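PDB 7L9R: deoxyhypusine synthase, putative from Entamoeba histolytica, which probably catalyses NAD-dependent transfer of an aminobutyl group from spermidine to a lysine of the eIF5A precursor, the first step of hypusine formation. Local coordinates for residues B[284-289]-B[321-326]; B[266-271]-B[291-296]; B[86-91]-B[258-263]. All blocks are in the same frame, centred on the assembly; numbering follows the deposited sequence.

Contact 1 (B[284-289]-B[321-326]); sequences RNEADF and SENVKV. Unlike the reference sequence in segment 284-289: Glu-286 (reference Gly).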
ATOM      1  N   ARG B 284      27.508   6.670   7.179  1.00113.25           N
ATOM      2  CA  ARG B 284      26.537   6.121   6.232  1.00116.19           C
ATOM      3  C   ARG B 284      25.499   7.190   5.914  1.00120.64           C
ATOM      4  O   ARG B 284      24.553   7.404   6.676  1.00118.22           O
ATOM      5  CB  ARG B 284      25.886   4.863   6.798  1.00105.04           C
ATOM      6  N   ASN B 285      25.676   7.868   4.779  1.00120.92           N
ATOM      7  CA  ASN B 285      24.764   8.905   4.314  1.00120.58           C
ATOM      8  C   ASN B 285      24.352   8.615   2.878  1.00118.50           C
ATOM      9  O   ASN B 285      24.906   7.739   2.209  1.00115.37           O
ATOM     10  CB  ASN B 285      25.401  10.301   4.402  1.00119.52           C
ATOM     11  CG  ASN B 285      25.245  10.928   5.769  1.00116.54           C
ATOM     12  OD1 ASN B 285      24.138  11.024   6.296  1.00120.86           O
ATOM     13  ND2 ASN B 285      26.359  11.354   6.355  1.00124.47           N
ATOM     14  N   GLU B 286      23.367   9.368   2.402  1.00116.26           N
ATOM     15  CA  GLU B 286      22.932   9.226   1.023  1.00115.54           C
ATOM     16  C   GLU B 286      24.062   9.608   0.065  1.00110.63           C
ATOM     17  O   GLU B 286      25.110  10.131   0.457  1.00113.94           O
ATOM     18  CB  GLU B 286      21.686  10.075   0.762  1.00117.99           C
ATOM     19  CG  GLU B 286      20.449   9.620   1.539  1.00120.51           C
ATOM     20  CD  GLU B 286      19.197   9.578   0.676  1.00114.00           C
ATOM     21  OE1 GLU B 286      19.242  10.071  -0.475  1.00104.33           O
ATOM     22  OE2 GLU B 286      18.169   9.045   1.146  1.00118.72           O
ATOM     23  N   ALA B 287      23.842   9.317  -1.211  1.00 99.64           N
ATOM     24  CA  ALA B 287      24.833   9.578  -2.238  1.00 79.85           C
ATOM     25  C   ALA B 287      24.766  11.041  -2.664  1.00 78.16           C
ATOM     26  O   ALA B 287      23.830  11.769  -2.326  1.00 82.32           O
ATOM     27  CB  ALA B 287      24.613   8.662  -3.438  1.00 72.21           C
ATOM     28  N   ASP B 288      25.785  11.479  -3.410  1.00 70.05           N
ATOM     29  CA  ASP B 288      25.765  12.840  -3.937  1.00 71.08           C
ATOM     30  C   ASP B 288      24.577  13.039  -4.868  1.00 72.30           C
ATOM     31  O   ASP B 288      23.928  14.091  -4.842  1.00 73.04           O
ATOM     32  CB  ASP B 288      27.066  13.146  -4.677  1.00 69.28           C
ATOM     33  CG  ASP B 288      28.284  13.066  -3.780  1.00 71.50           C
ATOM     34  OD1 ASP B 288      28.323  13.771  -2.746  1.00 81.32           O
ATOM     35  OD2 ASP B 288      29.212  12.302  -4.121  1.00 74.82           O
ATOM     36  N   PHE B 289      24.278  12.035  -5.693  1.00 65.95           N
ATOM     37  CA  PHE B 289      23.112  12.021  -6.564  1.00 70.63           C
ATOM     38  C   PHE B 289      22.380  10.698  -6.379  1.00 62.95           C
ATOM     39  O   PHE B 289      23.007   9.634  -6.345  1.00 60.40           O
ATOM     40  CB  PHE B 289      23.502  12.191  -8.042  1.00 62.62           C
ATOM     41  CG  PHE B 289      24.317  13.423  -8.325  1.00 65.82           C
ATOM     42  CD1 PHE B 289      23.723  14.675  -8.350  1.00 68.91           C
ATOM     43  CD2 PHE B 289      25.675  13.325  -8.593  1.00 69.85           C
ATOM     44  CE1 PHE B 289      24.471  15.813  -8.622  1.00 75.66           C
ATOM     45  CE2 PHE B 289      26.429  14.457  -8.868  1.00 76.30           C
ATOM     46  CZ  PHE B 289      25.826  15.704  -8.879  1.00 75.46           C
ATOM     47  N   SER B 321      23.159  16.298  -0.623  1.00114.11           N
ATOM     48  CA  SER B 321      22.685  15.294  -1.567  1.00105.07           C
ATOM     49  C   SER B 321      21.522  15.816  -2.409  1.00 98.54           C
ATOM     50  O   SER B 321      20.661  16.558  -1.928  1.00 97.46           O
ATOM     51  CB  SER B 321      22.253  14.030  -0.817  1.00 98.09           C
ATOM     52  OG  SER B 321      21.652  13.090  -1.698  1.00 96.28           O
ATOM     53  N   GLU B 322      21.515  15.426  -3.684  1.00 88.34           N
ATOM     54  CA  GLU B 322      20.445  15.742  -4.627  1.00 89.03           C
ATOM     55  C   GLU B 322      19.752  14.440  -5.016  1.00 79.48           C
ATOM     56  O   GLU B 322      20.323  13.617  -5.743  1.00 70.91           O
ATOM     57  CB  GLU B 322      20.996  16.461  -5.857  1.00 83.47           C
ATOM     58  CG  GLU B 322      20.026  17.440  -6.480  1.00 90.66           C
ATOM     59  CD  GLU B 322      20.624  18.162  -7.665  1.00 94.14           C
ATOM     60  OE1 GLU B 322      21.765  18.656  -7.534  1.00 93.16           O
ATOM     61  OE2 GLU B 322      19.958  18.236  -8.722  1.00 90.43           O
ATOM     62  N   ASN B 323      18.523  14.256  -4.543  1.00 73.01           N
ATOM     63  CA  ASN B 323      17.833  12.993  -4.741  1.00 73.98           C
ATOM     64  C   ASN B 323      16.363  13.232  -5.044  1.00 66.54           C
ATOM     65  O   ASN B 323      15.826  14.321  -4.830  1.00 67.44           O
ATOM     66  CB  ASN B 323      17.982  12.074  -3.519  1.00 68.70           C
ATOM     67  CG  ASN B 323      17.545  12.738  -2.234  1.00 85.23           C
ATOM     68  OD1 ASN B 323      16.356  12.766  -1.911  1.00 86.90           O
ATOM     69  ND2 ASN B 323      18.505  13.282  -1.489  1.00 81.97           N
ATOM     70  N   VAL B 324      15.722  12.191  -5.568  1.00 63.44           N
ATOM     71  CA  VAL B 324      14.297  12.224  -5.876  1.00 60.65           C
ATOM     72  C   VAL B 324      13.761  10.806  -5.771  1.00 54.76           C
ATOM     73  O   VAL B 324      14.454   9.836  -6.095  1.00 56.06           O
ATOM     74  CB  VAL B 324      14.025  12.829  -7.275  1.00 64.21           C
ATOM     75  CG1 VAL B 324      14.687  11.996  -8.362  1.00 58.60           C
ATOM     76  CG2 VAL B 324      12.524  12.959  -7.529  1.00 55.07           C
ATOM     77  N   LYS B 325      12.532  10.685  -5.284  1.00 53.56           N
ATOM     78  CA  LYS B 325      11.793   9.434  -5.297  1.00 55.55           C
ATOM     79  C   LYS B 325      10.701   9.543  -6.347  1.00 58.22           C
ATOM     80  O   LYS B 325       9.926  10.505  -6.342  1.00 62.88           O
ATOM     81  CB  LYS B 325      11.193   9.123  -3.922  1.00 53.62           C
ATOM     82  N   VAL B 326      10.661   8.586  -7.264  1.00 53.01           N
ATOM     83  CA  VAL B 326       9.647   8.551  -8.306  1.00 58.36           C
ATOM     84  C   VAL B 326       8.693   7.413  -7.981  1.00 54.73           C
ATOM     85  O   VAL B 326       9.105   6.247  -7.912  1.00 59.05           O
ATOM     86  CB  VAL B 326      10.259   8.376  -9.705  1.00 54.76           C
ATOM     87  CG1 VAL B 326       9.170   8.456 -10.755  1.00 51.71           C
ATOM     88  CG2 VAL B 326      11.333   9.418  -9.961  1.00 46.90           C
TER

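Contact 2 (B[266-271]-B[291-296]); sequences IILGGG and VYINTA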
ATOM      1  N   ILE B 266      21.162   4.825  -8.567  1.00 53.11           N
ATOM      2  CA  ILE B 266      19.883   4.633  -9.242  1.00 50.92           C
ATOM      3  C   ILE B 266      19.352   3.282  -8.795  1.00 50.13           C
ATOM      4  O   ILE B 266      19.997   2.251  -9.031  1.00 46.67           O
ATOM      5  CB  ILE B 266      20.021   4.676 -10.774  1.00 51.26           C
ATOM      6  CG1 ILE B 266      20.715   5.961 -11.215  1.00 51.54           C
ATOM      7  CG2 ILE B 266      18.646   4.551 -11.447  1.00 43.04           C
ATOM      8  CD1 ILE B 266      21.131   5.950 -12.673  1.00 47.25           C
ATOM      9  N   ILE B 267      18.190   3.279  -8.145  1.00 46.98           N
ATOM     10  CA  ILE B 267      17.629   2.059  -7.578  1.00 49.84           C
ATOM     11  C   ILE B 267      16.214   1.890  -8.106  1.00 48.87           C
ATOM     12  O   ILE B 267      15.359   2.760  -7.905  1.00 42.87           O
ATOM     13  CB  ILE B 267      17.635   2.084  -6.041  1.00 57.77           C
ATOM     14  CG1 ILE B 267      19.064   2.266  -5.527  1.00 57.99           C
ATOM     15  CG2 ILE B 267      17.058   0.784  -5.490  1.00 46.75           C
ATOM     16  CD1 ILE B 267      19.149   2.439  -4.032  1.00 75.85           C
ATOM     17  N   LEU B 268      15.961   0.764  -8.754  1.00 49.54           N
ATOM     18  CA  LEU B 268      14.653   0.456  -9.304  1.00 50.96           C
ATOM     19  C   LEU B 268      14.063  -0.687  -8.493  1.00 53.73           C
ATOM     20  O   LEU B 268      14.658  -1.769  -8.421  1.00 48.05           O
ATOM     21  CB  LEU B 268      14.769   0.077 -10.780  1.00 49.85           C
ATOM     22  CG  LEU B 268      15.751   0.916 -11.597  1.00 47.71           C
ATOM     23  CD1 LEU B 268      15.900   0.356 -13.005  1.00 48.47           C
ATOM     24  CD2 LEU B 268      15.304   2.363 -11.660  1.00 52.97           C
ATOM     25  N   GLY B 269      12.899  -0.445  -7.887  1.00 49.53           N
ATOM     26  CA  GLY B 269      12.223  -1.432  -7.072  1.00 54.47           C
ATOM     27  C   GLY B 269      12.625  -1.343  -5.612  1.00 70.08           C
ATOM     28  O   GLY B 269      13.556  -0.632  -5.226  1.00 73.02           O
ATOM     29  N   GLY B 270      11.919  -2.108  -4.787  1.00 71.73           N
ATOM     30  CA  GLY B 270      12.119  -2.103  -3.342  1.00 69.52           C
ATOM     31  C   GLY B 270      12.842  -3.355  -2.884  1.00 76.61           C
ATOM     32  O   GLY B 270      12.566  -4.457  -3.368  1.00 88.20           O
ATOM     33  N   GLY B 271      13.766  -3.179  -1.944  1.00 80.09           N
ATOM     34  CA  GLY B 271      14.485  -4.287  -1.352  1.00 80.11           C
ATOM     35  C   GLY B 271      15.839  -4.596  -1.958  1.00 80.75           C
ATOM     36  O   GLY B 271      16.387  -5.672  -1.680  1.00 79.93           O
ATOM     37  N   VAL B 291      18.560   8.546  -7.396  1.00 58.09           N
ATOM     38  CA  VAL B 291      17.252   8.404  -8.022  1.00 50.42           C
ATOM     39  C   VAL B 291      16.665   7.081  -7.555  1.00 53.02           C
ATOM     40  O   VAL B 291      17.288   6.026  -7.737  1.00 54.22           O
ATOM     41  CB  VAL B 291      17.340   8.454  -9.557  1.00 53.63           C
ATOM     42  CG1 VAL B 291      15.993   8.106 -10.196  1.00 48.26           C
ATOM     43  CG2 VAL B 291      17.807   9.829 -10.002  1.00 52.94           C
ATOM     44  N   TYR B 292      15.481   7.132  -6.950  1.00 51.04           N
ATOM     45  CA  TYR B 292      14.789   5.945  -6.474  1.00 50.48           C
ATOM     46  C   TYR B 292      13.464   5.848  -7.215  1.00 49.73           C
ATOM     47  O   TYR B 292      12.702   6.818  -7.251  1.00 55.39           O
ATOM     48  CB  TYR B 292      14.550   5.999  -4.954  1.00 58.05           C
ATOM     49  CG  TYR B 292      15.780   6.327  -4.131  1.00 56.74           C
ATOM     50  CD1 TYR B 292      16.739   5.362  -3.853  1.00 67.40           C
ATOM     51  CD2 TYR B 292      15.971   7.602  -3.612  1.00 67.33           C
ATOM     52  CE1 TYR B 292      17.867   5.664  -3.095  1.00 70.63           C
ATOM     53  CE2 TYR B 292      17.091   7.912  -2.847  1.00 73.38           C
ATOM     54  CZ  TYR B 292      18.036   6.940  -2.591  1.00 77.41           C
ATOM     55  OH  TYR B 292      19.152   7.247  -1.834  1.00 79.58           O
ATOM     56  N   ILE B 293      13.197   4.689  -7.815  1.00 51.59           N
ATOM     57  CA  ILE B 293      11.982   4.466  -8.594  1.00 52.36           C
ATOM     58  C   ILE B 293      11.355   3.157  -8.138  1.00 52.58           C
ATOM     59  O   ILE B 293      11.948   2.087  -8.323  1.00 58.57           O
ATOM     60  CB  ILE B 293      12.264   4.414 -10.107  1.00 50.67           C
ATOM     61  CG1 ILE B 293      13.034   5.651 -10.567  1.00 47.17           C
ATOM     62  CG2 ILE B 293      10.969   4.260 -10.889  1.00 45.21           C
ATOM     63  CD1 ILE B 293      13.418   5.606 -12.023  1.00 48.23           C
ATOM     64  N   ASN B 294      10.153   3.233  -7.577  1.00 47.11           N
ATOM     65  CA  ASN B 294       9.398   2.025  -7.266  1.00 63.56           C
ATOM     66  C   ASN B 294       7.937   2.384  -7.038  1.00 68.41           C
ATOM     67  O   ASN B 294       7.569   3.554  -6.914  1.00 68.16           O
ATOM     68  CB  ASN B 294       9.977   1.292  -6.050  1.00 53.99           C
ATOM     69  CG  ASN B 294      10.143   2.196  -4.853  1.00 68.02           C
ATOM     70  OD1 ASN B 294       9.167   2.564  -4.200  1.00 82.12           O
ATOM     71  ND2 ASN B 294      11.386   2.551  -4.545  1.00 71.23           N
ATOM     72  N   THR B 295       7.109   1.347  -6.949  1.00 73.71           N
ATOM     73  CA  THR B 295       5.678   1.521  -6.746  1.00 76.90           C
ATOM     74  C   THR B 295       5.298   1.652  -5.277  1.00 77.87           C
ATOM     75  O   THR B 295       4.149   1.996  -4.981  1.00 81.57           O
ATOM     76  CB  THR B 295       4.905   0.348  -7.368  1.00 83.62           C
ATOM     77  OG1 THR B 295       5.391  -0.893  -6.834  1.00 77.93           O
ATOM     78  CG2 THR B 295       5.062   0.348  -8.893  1.00 66.92           C
ATOM     79  N   ALA B 296       6.219   1.374  -4.358  1.00 74.92           N
ATOM     80  CA  ALA B 296       5.967   1.587  -2.938  1.00 88.38           C
ATOM     81  C   ALA B 296       6.004   3.083  -2.622  1.00 80.10           C
ATOM     82  O   ALA B 296       5.679   3.510  -1.513  1.00 93.02           O
ATOM     83  CB  ALA B 296       6.984   0.831  -2.086  1.00 93.72           C
TER

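Contact 3 (B[86-91]-B[258-263]); sequences RCTIYL and IHSVET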
ATOM      1  N   ARG B  86      35.500  11.574 -11.777  1.00 73.55           N
ATOM      2  CA  ARG B  86      34.128  11.634 -12.260  1.00 68.87           C
ATOM      3  C   ARG B  86      33.222  10.969 -11.229  1.00 73.81           C
ATOM      4  O   ARG B  86      33.672  10.512 -10.174  1.00 72.81           O
ATOM      5  CB  ARG B  86      33.989  10.961 -13.625  1.00 71.55           C
ATOM      6  CG  ARG B  86      34.220   9.465 -13.581  1.00 67.06           C
ATOM      7  CD  ARG B  86      34.046   8.858 -14.950  1.00 68.39           C
ATOM      8  NE  ARG B  86      34.052   7.404 -14.900  1.00 70.24           N
ATOM      9  CZ  ARG B  86      33.729   6.621 -15.920  1.00 73.23           C
ATOM     10  NH1 ARG B  86      33.373   7.127 -17.090  1.00 68.58           N
ATOM     11  NH2 ARG B  86      33.750   5.301 -15.757  1.00 74.31           N
ATOM     12  N   CYS B  87      31.936  10.913 -11.550  1.00 68.24           N
ATOM     13  CA  CYS B  87      30.940  10.318 -10.672  1.00 65.74           C
ATOM     14  C   CYS B  87      30.891   8.813 -10.912  1.00 62.65           C
ATOM     15  O   CYS B  87      30.712   8.369 -12.050  1.00 61.35           O
ATOM     16  CB  CYS B  87      29.571  10.950 -10.918  1.00 58.02           C
ATOM     17  SG  CYS B  87      28.262  10.352  -9.827  1.00 66.13           S
ATOM     18  N   THR B  88      31.066   8.034  -9.845  1.00 62.91           N
ATOM     19  CA  THR B  88      30.837   6.596  -9.898  1.00 59.52           C
ATOM     20  C   THR B  88      29.336   6.343  -9.825  1.00 53.93           C
ATOM     21  O   THR B  88      28.633   6.985  -9.040  1.00 58.73           O
ATOM     22  CB  THR B  88      31.562   5.884  -8.750  1.00 59.35           C
ATOM     23  OG1 THR B  88      32.971   6.146  -8.823  1.00 67.55           O
ATOM     24  CG2 THR B  88      31.344   4.384  -8.835  1.00 60.14           C
ATOM     25  N   ILE B  89      28.833   5.449 -10.671  1.00 47.37           N
ATOM     26  CA  ILE B  89      27.396   5.249 -10.828  1.00 52.63           C
ATOM     27  C   ILE B  89      27.037   3.810 -10.480  1.00 53.88           C
ATOM     28  O   ILE B  89      27.568   2.868 -11.079  1.00 52.33           O
ATOM     29  CB  ILE B  89      26.926   5.608 -12.248  1.00 51.80           C
ATOM     30  CG1 ILE B  89      27.296   7.061 -12.563  1.00 55.99           C
ATOM     31  CG2 ILE B  89      25.432   5.374 -12.387  1.00 46.81           C
ATOM     32  CD1 ILE B  89      26.779   7.556 -13.885  1.00 52.68           C
ATOM     33  N   TYR B  90      26.100   3.656  -9.545  1.00 52.26           N
ATOM     34  CA  TYR B  90      25.625   2.369  -9.058  1.00 47.30           C
ATOM     35  C   TYR B  90      24.206   2.153  -9.558  1.00 47.44           C
ATOM     36  O   TYR B  90      23.349   3.027  -9.389  1.00 47.79           O
ATOM     37  CB  TYR B  90      25.640   2.325  -7.524  1.00 43.70           C
ATOM     38  CG  TYR B  90      27.016   2.468  -6.921  1.00 48.29           C
ATOM     39  CD1 TYR B  90      27.618   3.714  -6.798  1.00 53.45           C
ATOM     40  CD2 TYR B  90      27.717   1.354  -6.475  1.00 44.87           C
ATOM     41  CE1 TYR B  90      28.887   3.844  -6.257  1.00 57.72           C
ATOM     42  CE2 TYR B  90      28.984   1.474  -5.931  1.00 50.34           C
ATOM     43  CZ  TYR B  90      29.563   2.720  -5.824  1.00 55.09           C
ATOM     44  OH  TYR B  90      30.822   2.840  -5.283  1.00 56.33           O
ATOM     45  N   LEU B  91      23.952   0.995 -10.159  1.00 47.08           N
ATOM     46  CA  LEU B  91      22.625   0.662 -10.660  1.00 44.79           C
ATOM     47  C   LEU B  91      22.089  -0.529  -9.882  1.00 49.87           C
ATOM     48  O   LEU B  91      22.682  -1.613  -9.913  1.00 46.44           O
ATOM     49  CB  LEU B  91      22.655   0.361 -12.157  1.00 40.69           C
ATOM     50  CG  LEU B  91      21.325  -0.101 -12.752  1.00 43.73           C
ATOM     51  CD1 LEU B  91      20.239   0.948 -12.545  1.00 43.37           C
ATOM     52  CD2 LEU B  91      21.494  -0.427 -14.226  1.00 42.83           C
ATOM     53  N   ILE B 258      33.544   4.543  -0.502  1.00 74.18           N
ATOM     54  CA  ILE B 258      34.460   5.332   0.317  1.00 79.77           C
ATOM     55  C   ILE B 258      35.514   6.011  -0.549  1.00 82.12           C
ATOM     56  O   ILE B 258      35.863   7.178  -0.328  1.00 91.00           O
ATOM     57  CB  ILE B 258      35.096   4.436   1.399  1.00 79.12           C
ATOM     58  CG1 ILE B 258      34.066   4.109   2.487  1.00 83.78           C
ATOM     59  CG2 ILE B 258      36.343   5.085   1.981  1.00 80.05           C
ATOM     60  CD1 ILE B 258      34.466   2.973   3.414  1.00 69.05           C
ATOM     61  N   HIS B 259      36.036   5.300  -1.546  1.00 80.29           N
ATOM     62  CA  HIS B 259      37.186   5.769  -2.312  1.00 82.46           C
ATOM     63  C   HIS B 259      36.820   6.473  -3.616  1.00 79.66           C
ATOM     64  O   HIS B 259      37.722   6.839  -4.372  1.00 80.45           O
ATOM     65  CB  HIS B 259      38.123   4.596  -2.602  1.00 80.89           C
ATOM     66  CG  HIS B 259      38.752   4.022  -1.374  1.00 85.78           C
ATOM     67  ND1 HIS B 259      38.890   2.666  -1.173  1.00 91.53           N
ATOM     68  CD2 HIS B 259      39.264   4.620  -0.273  1.00 90.90           C
ATOM     69  CE1 HIS B 259      39.467   2.453  -0.003  1.00 93.67           C
ATOM     70  NE2 HIS B 259      39.704   3.622   0.564  1.00 96.11           N
ATOM     71  N   SER B 260      35.540   6.674  -3.904  1.00 76.61           N
ATOM     72  CA  SER B 260      35.152   7.324  -5.149  1.00 75.18           C
ATOM     73  C   SER B 260      35.055   8.835  -4.975  1.00 80.53           C
ATOM     74  O   SER B 260      34.669   9.339  -3.917  1.00 86.71           O
ATOM     75  CB  SER B 260      33.820   6.783  -5.661  1.00 75.85           C
ATOM     76  OG  SER B 260      32.764   7.253  -4.853  1.00 78.24           O
ATOM     77  N   VAL B 261      35.407   9.556  -6.040  1.00 77.59           N
ATOM     78  CA  VAL B 261      35.414  11.014  -5.994  1.00 80.12           C
ATOM     79  C   VAL B 261      33.996  11.561  -5.860  1.00 81.21           C
ATOM     80  O   VAL B 261      33.762  12.546  -5.148  1.00 75.24           O
ATOM     81  CB  VAL B 261      36.127  11.568  -7.242  1.00 83.87           C
ATOM     82  CG1 VAL B 261      35.909  13.059  -7.363  1.00 82.90           C
ATOM     83  CG2 VAL B 261      37.621  11.264  -7.174  1.00 82.44           C
ATOM     84  N   GLU B 262      33.032  10.933  -6.531  1.00 82.79           N
ATOM     85  CA  GLU B 262      31.643  11.374  -6.521  1.00 73.73           C
ATOM     86  C   GLU B 262      30.765  10.157  -6.785  1.00 67.93           C
ATOM     87  O   GLU B 262      31.143   9.282  -7.567  1.00 66.86           O
ATOM     88  CB  GLU B 262      31.407  12.468  -7.573  1.00 77.14           C
ATOM     89  CG  GLU B 262      30.074  13.189  -7.462  1.00 73.00           C
ATOM     90  CD  GLU B 262      30.156  14.412  -6.568  1.00 76.79           C
ATOM     91  OE1 GLU B 262      31.174  14.569  -5.862  1.00 78.91           O
ATOM     92  OE2 GLU B 262      29.201  15.215  -6.567  1.00 82.48           O
ATOM     93  N   THR B 263      29.604  10.099  -6.130  1.00 67.31           N
ATOM     94  CA  THR B 263      28.733   8.928  -6.171  1.00 62.33           C
ATOM     95  C   THR B 263      27.365   9.259  -6.753  1.00 61.48           C
ATOM     96  O   THR B 263      26.763  10.282  -6.412  1.00 64.95           O
ATOM     97  CB  THR B 263      28.526   8.334  -4.773  1.00 69.52           C
ATOM     98  OG1 THR B 263      27.838   9.283  -3.948  1.00 74.67           O
ATOM     99  CG2 THR B 263      29.846   7.971  -4.132  1.00 63.71           C
TER

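Contact 1 (B[284-289]-B[321-326])
Ser-321 reaches across to the carbonyl of Ala-287, its OG giving a short bond of 2.6 Å to Ala-287 O that runs nearly in line with the C=O (173° at the oxygen). One residue further along each segment, Glu-322 N donates to Asp-288 O at 3.0 Å. Phe-289 then pairs with Glu-322 as parallel strand neighbours, and Phe-289 CA lies 3.3 Å from Glu-322 O in a CA-H...O contact. Both side chains leave on the same face of the sheet, where the Glu-322 carboxylate meets the ring at its edge, OE1 standing 4.1 Å from Phe-289 CE1, with ring and carboxylate planes 71° apart.

The serine hydroxyl has a second partner within its own segment. Asn-323 ND2 donates to Ser-321 OG at 3.2 Å, with the hydroxyl close to the amide plane; CG of Asn-323, lodged between its own backbone N and carbonyl carbon (chi1 54°), turns the amide back toward Ser-321. OG thus receives one bond and gives another. The side chains of Glu-286, which differs from the reference sequence, and Asn-323 cross at about a right angle; Glu-286 OE1 is 3.4 Å from Asn-323 ND2, in a geometry too poor for a hydrogen bond, and has a weak bond to Tyr-292 OH instead.

Further out, Lys-63 forms a salt bridge with Glu-322 OE2, and Asp-288 OD2 accepts from Thr-263 N. Ala-287 rests on strand 262-268. The contact joins strand 322-327 to the start of strand 289-294, with helix 51-66 packed through Ile-60 against the face that carries Phe-289 and Glu-322.

Contact 2 (B[266-271]-B[291-296])
Two neighbouring parallel strands of the six-stranded sheet, a Rossmann-like core in keeping with a family that uses NAD, meet here at their C-terminal ends, with Ile-266, Ile-267 and Leu-268 set against Val-291, Tyr-292 and Ile-293. Their axes lie 4.8 Å apart and run nearly parallel. Backbone bonds from Ile-267 N to Val-291 O and from Ile-293 N to Ile-267 O join them, so Ile-267 both gives and receives. A third, Gly-269 N to Ile-293 O at 2.7 Å, extends the pairing one residue past strand 266-268.

On one face Ile-267 and Tyr-292 run side by side. CD1 of Ile-267 meets the ring at its edge, in the ring plane, 3.6 Å from Tyr-292 CE1. In both residues the first branch, CG1 or CG, lies anti to the carbonyl carbon (chi1 -58° and -50°), which sends the two chains off in the same direction. His-275 stacks on the tyrosine ring.

The other face carries Leu-268 and Ile-293, also side by side, with Leu-268 CD2 3.8 Å from Ile-293 CD1; helix 330-339 covers them, Phe-334 against the leucine and Val-333 and Ile-337 against the isoleucine. Beyond the strands CB of Asn-294 packs 3.7 Å from Gly-269 CA. At the positive phi of Gly-269 (91°) a CB would collide with the carbonyl O of Leu-268, so the bend at the strand end suits glycine.

Apart from the tyrosine hydroxyl, the paired strand side chains are apolar. Polar linkage between the strands is therefore left to the peptide groups, while apolar contacts, aliphatic to aromatic on one face and aliphatic to aliphatic on the other, supply the side-chain packing; beyond the paired residues both segments become exposed, at Gly-270 and Gly-271 and at Thr-295 and Ala-296.

Contact 3 (B[86-91]-B[258-263])
Thr-88 N donates to Glu-262 O at 2.6 Å, the one backbone hydrogen bond joining the two segments. The same oxygen also receives Cys-87 CA in a CA-H...O contact of 3.3 Å, so two successive residues of strand 87-93 converge on it. One step along, Thr-88 pairs with Thr-263 as parallel strand neighbours, and Thr-263 CA approaches Thr-88 O at 3.5 Å in a second contact of this kind.

The side chains meet on two faces. Cys-87 SG swings anti to its own nitrogen (chi1 -177°), which lays the sulfur alongside the backbone of Thr-263, 3.4 Å from its carbonyl carbon. CG of Glu-262 comes alongside the cysteine, 4.1 Å from SG, before the chain bends at chi2 and carries the carboxylate away. On the other face Thr-88 OG1 rests against the methylene of Ser-260, 3.3 Å from CB, and the serine hydroxyl turns instead to a weak hydrogen bond with Thr-257 O at the end of helix 247-258.

Outside the pair, the carboxylate of Glu-262 comes close to that of Asp-288. Cys-87 packs on Met-64 of helix 51-66 and on Phe-289, and Arg-347 NH2 hydrogen-bonds to Cys-87 O.

Chemically the junction is mixed: a single short backbone bond joins the strands near their starts, whereas the cysteine sulfur and the methylenes of Glu-262 and Ser-260 pack beside it. The neighbouring carboxylates of Glu-262 and Asp-288 would probably disfavour full charge on both, perhaps raising the proton affinity of one.

In the fold
All three contacts belong to one parallel sheet, with strand order 87-93, 262-268, 289-294, 322-327. Contact 3 joins the first two, contact 2 the middle two, contact 1 the last two. The centres of contacts 1 and 3, at the strands' N-terminal side, lie about 12 Å apart; Phe-289 N meets Thr-263 O (3.1 Å). The centre of contact 2 is about 12 Å from that of contact 1 (Val-326 N to Tyr-292 O, 2.7 Å) and about 19 Å from that of contact 3 (Ile-266 N to Tyr-90 O, 2.9 Å). Contact 2 is at the C-terminal ends, where Rossmann-like sheets commonly bind a dinucleotide, consistent with the family's assigned NAD use; the contacts themselves include no cofactor.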